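Local coordinates for protein thioredoxin (Thermosipho africanus, PDB 6MOS) that probably acts as a small thiol-disulfide oxidoreductase of the thioredoxin family, using a CxxC pair that can close into a disulfide, at residues V82-K87 with I104-R109. Numbering follows the deposited sequence.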
# COMPACT_ATOMS: atom_id res chain seq x y z
N VAL A 82 3.95 0.45 -0.64
CA VAL A 82 2.50 0.54 -0.79
C VAL A 82 2.18 0.39 -2.27
O VAL A 82 2.75 1.10 -3.11
CB VAL A 82 1.94 1.86 -0.24
CG1 VAL A 82 0.45 1.95 -0.51
CG2 VAL A 82 2.19 1.96 1.25
N ILE A 83 1.27 -0.53 -2.60
CA ILE A 83 0.83 -0.69 -3.98
C ILE A 83 -0.68 -0.49 -3.98
O ILE A 83 -1.39 -1.12 -3.21
CB ILE A 83 1.21 -2.07 -4.55
CG1 ILE A 83 2.73 -2.27 -4.51
CG2 ILE A 83 0.74 -2.20 -5.99
CD1 ILE A 83 3.18 -3.54 -5.20
N ILE A 84 -1.16 0.44 -4.81
CA ILE A 84 -2.59 0.63 -5.03
C ILE A 84 -2.97 -0.11 -6.30
O ILE A 84 -2.29 0.03 -7.33
CB ILE A 84 -2.94 2.12 -5.10
CG1 ILE A 84 -2.42 2.85 -3.85
CG2 ILE A 84 -4.44 2.30 -5.23
CD1 ILE A 84 -2.57 4.36 -3.90
N LEU A 85 -4.02 -0.91 -6.24
CA LEU A 85 -4.43 -1.70 -7.39
C LEU A 85 -5.92 -1.53 -7.65
O LEU A 85 -6.70 -1.19 -6.76
CB LEU A 85 -4.13 -3.20 -7.21
CG LEU A 85 -2.67 -3.59 -6.96
CD1 LEU A 85 -2.43 -3.79 -5.47
CD2 LEU A 85 -2.28 -4.83 -7.75
N ASP A 86 -6.30 -1.79 -8.90
CA ASP A 86 -7.69 -1.83 -9.32
C ASP A 86 -7.82 -2.97 -10.33
O ASP A 86 -7.18 -2.93 -11.38
CB ASP A 86 -8.12 -0.51 -9.94
CG ASP A 86 -9.59 -0.48 -10.30
OD1 ASP A 86 -10.34 -1.37 -9.83
OD2 ASP A 86 -10.00 0.43 -11.04
N LYS A 87 -8.65 -3.96 -10.00
CA LYS A 87 -8.81 -5.15 -10.85
C LYS A 87 -7.46 -5.83 -11.08
O LYS A 87 -7.13 -6.25 -12.19
CB LYS A 87 -9.47 -4.79 -12.19
CG LYS A 87 -10.03 -5.98 -12.97
CD LYS A 87 -9.47 -6.04 -14.39
CE LYS A 87 -10.04 -7.21 -15.18
NZ LYS A 87 -11.53 -7.20 -15.22
N ILE A 104 -2.77 9.02 0.04
CA ILE A 104 -4.14 9.53 0.06
C ILE A 104 -4.43 10.31 -1.21
O ILE A 104 -5.51 10.17 -1.81
CB ILE A 104 -4.38 10.39 1.32
CG1 ILE A 104 -4.27 9.53 2.58
CG2 ILE A 104 -5.76 11.05 1.25
CD1 ILE A 104 -4.20 10.33 3.86
N ASN A 105 -3.48 11.14 -1.64
CA ASN A 105 -3.70 11.97 -2.82
C ASN A 105 -3.92 11.11 -4.06
O ASN A 105 -4.77 11.42 -4.90
CB ASN A 105 -2.53 12.92 -3.01
CG ASN A 105 -2.93 14.18 -3.72
OD1 ASN A 105 -2.53 14.42 -4.86
ND2 ASN A 105 -3.74 15.00 -3.05
N THR A 106 -3.16 10.02 -4.20
CA THR A 106 -3.32 9.15 -5.36
C THR A 106 -4.67 8.45 -5.33
O THR A 106 -5.34 8.34 -6.37
CB THR A 106 -2.18 8.13 -5.43
OG1 THR A 106 -0.94 8.81 -5.63
CG2 THR A 106 -2.40 7.14 -6.56
N ILE A 107 -5.09 7.98 -4.15
CA ILE A 107 -6.39 7.32 -4.04
C ILE A 107 -7.50 8.30 -4.40
O ILE A 107 -8.43 7.95 -5.14
CB ILE A 107 -6.57 6.74 -2.63
CG1 ILE A 107 -5.52 5.66 -2.36
CG2 ILE A 107 -7.96 6.17 -2.45
CD1 ILE A 107 -5.67 4.95 -1.02
N GLU A 108 -7.40 9.54 -3.93
CA GLU A 108 -8.45 10.52 -4.23
C GLU A 108 -8.48 10.87 -5.71
O GLU A 108 -9.55 10.90 -6.32
CB GLU A 108 -8.27 11.76 -3.36
CG GLU A 108 -8.83 11.57 -1.97
CD GLU A 108 -8.84 12.84 -1.14
OE1 GLU A 108 -8.04 13.75 -1.43
OE2 GLU A 108 -9.67 12.92 -0.21
N ARG A 109 -7.31 11.13 -6.30
CA ARG A 109 -7.27 11.45 -7.73
C ARG A 109 -7.80 10.30 -8.57
O ARG A 109 -8.55 10.53 -9.53
CB ARG A 109 -5.85 11.81 -8.16
CG ARG A 109 -5.29 13.09 -7.56
CD ARG A 109 -4.25 13.73 -8.48
NE ARG A 109 -3.42 12.73 -9.14
CZ ARG A 109 -2.34 12.18 -8.60
NH1 ARG A 109 -1.95 12.52 -7.38
NH2 ARG A 109 -1.64 11.27 -9.28
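Ile84 meets Thr106 and Ile107 in a small, fully apolar contact that packs the C-terminal helix 100-115 onto the central sheet of the thioredoxin fold. Ile84 lies on strand 81-86, an inner strand of that sheet. All three residues are buried, and the two segments together bury 119 Å² against each other. The nearest CA atoms, those of Ile84 and Ile107, are 7.8 Å apart, and the side chains bridge this distance.

One methyl group does the touching from the strand. Ile84 CG1 lies anti to the carbonyl carbon (chi1 -54°), and the chain then runs on extended (chi2 173°). This carries CD1 out to the helix. There Ile84 CD1 lies 3.6 Å from Ile107 CG1, the closest approach of the two segments. Ile84 CD1 is also 3.9 Å from Thr106 CG2. The methyl therefore rests against two consecutive helix residues, and the Ile84 side chain runs at a slant to both of theirs.

Thr106 offers its methyl to the strand, while its hydroxyl turns back to its own helix. OG1 hydrogen-bonds to the carbonyl oxygen of Glu102, one turn earlier, which satisfies the polar atom inside the helix. Ile107 CB does not point straight at the strand, yet its CG1 reaches Ile84. On the outer side of the helix, Asn105 OD1 lies in the guanidinium plane of Arg109, and Arg109 NH1 donates to it at 3.2 Å in a bent bond, tilted from the Asn105 carbonyl plane.

Phe94 of strand 89-95 touches both Ile84 and Thr106, while Ile107 also packs on Ile30 of strand 29-34 and on Ile51 and Phe55 of helix 39-55. Further along, Asp86 OD2 and Tyr110 OH form a hydrogen bond that ties the end of strand 81-86 to helix 100-115.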